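Local coordinates for protein OBCA, Oxalate Biosynthetic Component A (Burkholderia glumae, PDB 4NNA) that belongs to the oxalate biosynthetic component A family and combines an N-terminal domain named for this family with a later part that probably adopts a TIM-barrel fold, at residues L64-A69 against R106-N111. Sequence-based numbering, arbitrary orientation.
Sequences LQVGHA and RLAAPN
Val66 holds CG1 anti to its backbone N (chi1 -176°) and CG2 anti to its carbonyl carbon, a fork that presents one methyl to Pro110 and the other to Ala108. Leu64, with CG likewise anti to N (chi1 172°), swings its end toward the same alanine although its CB sets out on another course. The methyl of Ala108 thus meets two branches, its CB lying 3.6 Å from Leu64 CD1 and 4.0 Å from Val66 CG2. Farther along the loop, Val66 CG1 rests 3.9 Å from Pro110 CG, valine branch and proline ring lying aslant.

Between the backbones sits one water, which donates to Gln65 O at 2.9 Å; its 2.5 Å approach to Ala108 O is too short to be taken at face value. Strand 62-66, central in a three-stranded antiparallel sheet, is tied to strand 155-159 by backbone hydrogen bonds of Leu64 with His157 and Val66 with Gln155; farther along the same loop, Asn111 ND2 hydrogen-bonds to Glu153 OE2. This corner of the N-terminal domain illustrates how an irregular loop can be laid against a strand: small aliphatic contacts supply the direct packing, while a water probably bridges two carbonyl oxygens that, as acceptors, could not bond to each other.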
# COMPACT_ATOMS: atom_id res chain seq x y z
N LEU A 64 3.10 22.33 14.37
CA LEU A 64 4.11 23.16 13.73
C LEU A 64 3.49 23.69 12.44
O LEU A 64 3.09 22.91 11.58
CB LEU A 64 5.36 22.33 13.42
CG LEU A 64 6.46 22.96 12.56
CD1 LEU A 64 6.97 24.22 13.23
CD2 LEU A 64 7.61 21.98 12.31
N GLN A 65 3.39 25.01 12.31
CA GLN A 65 2.79 25.62 11.12
C GLN A 65 3.61 26.79 10.61
O GLN A 65 4.11 27.62 11.39
CB GLN A 65 1.33 26.05 11.35
CG GLN A 65 1.16 27.25 12.28
CD GLN A 65 -0.30 27.58 12.55
OE1 GLN A 65 -1.01 28.08 11.68
NE2 GLN A 65 -0.76 27.31 13.77
N VAL A 66 3.79 26.83 9.29
CA VAL A 66 4.55 27.88 8.63
C VAL A 66 3.77 28.27 7.39
O VAL A 66 3.34 27.40 6.63
CB VAL A 66 5.95 27.39 8.18
CG1 VAL A 66 6.76 28.54 7.58
CG2 VAL A 66 6.70 26.76 9.33
N GLY A 67 3.55 29.58 7.21
CA GLY A 67 2.94 30.14 6.01
C GLY A 67 1.62 29.52 5.60
O GLY A 67 1.24 29.56 4.42
N HIS A 68 0.90 28.96 6.56
CA HIS A 68 -0.22 28.09 6.22
C HIS A 68 -1.58 28.76 6.38
O HIS A 68 -2.38 28.78 5.44
CB HIS A 68 -0.19 26.78 7.03
CG HIS A 68 -1.29 25.82 6.66
ND1 HIS A 68 -1.21 24.97 5.59
CD2 HIS A 68 -2.51 25.61 7.22
CE1 HIS A 68 -2.32 24.26 5.50
NE2 HIS A 68 -3.13 24.63 6.47
N ALA A 69 -1.83 29.31 7.55
CA ALA A 69 -3.16 29.83 7.86
C ALA A 69 -3.43 31.21 7.29
O ALA A 69 -2.53 32.05 7.20
CB ALA A 69 -3.40 29.82 9.36
N ARG A 106 3.86 33.01 14.06
CA ARG A 106 4.97 32.90 13.12
C ARG A 106 6.22 32.60 13.94
O ARG A 106 7.28 33.17 13.71
CB ARG A 106 5.15 34.21 12.34
CG ARG A 106 3.84 34.84 11.88
CD ARG A 106 4.06 35.98 10.87
NE ARG A 106 4.44 37.24 11.50
CZ ARG A 106 4.60 38.39 10.85
NH1 ARG A 106 4.41 38.44 9.54
NH2 ARG A 106 4.93 39.50 11.50
N LEU A 107 6.06 31.71 14.91
CA LEU A 107 7.13 31.35 15.83
C LEU A 107 8.17 30.45 15.16
O LEU A 107 9.29 30.31 15.66
CB LEU A 107 6.54 30.68 17.08
CG LEU A 107 5.46 31.50 17.79
CD1 LEU A 107 5.08 30.89 19.13
CD2 LEU A 107 5.90 32.95 17.97
N ALA A 108 7.80 29.86 14.03
CA ALA A 108 8.72 29.01 13.28
C ALA A 108 9.12 29.67 11.97
O ALA A 108 8.28 29.93 11.11
CB ALA A 108 8.08 27.64 13.02
N ALA A 109 10.42 29.95 11.82
CA ALA A 109 10.95 30.52 10.59
C ALA A 109 11.02 29.44 9.51
O ALA A 109 11.31 28.29 9.81
CB ALA A 109 12.33 31.12 10.83
N PRO A 110 10.74 29.81 8.24
CA PRO A 110 10.72 28.81 7.17
C PRO A 110 12.08 28.14 6.99
O PRO A 110 13.11 28.82 7.16
CB PRO A 110 10.37 29.63 5.92
CG PRO A 110 9.68 30.86 6.45
CD PRO A 110 10.38 31.15 7.75
N ASN A 111 12.07 26.85 6.66
CA ASN A 111 13.29 26.06 6.44
C ASN A 111 14.13 25.80 7.70
O ASN A 111 15.19 25.16 7.64
CB ASN A 111 14.16 26.68 5.35
CG ASN A 111 13.34 27.16 4.17
OD1 ASN A 111 12.57 26.39 3.59
ND2 ASN A 111 13.49 28.43 3.81
O HOH W 1 5.79 29.94 11.36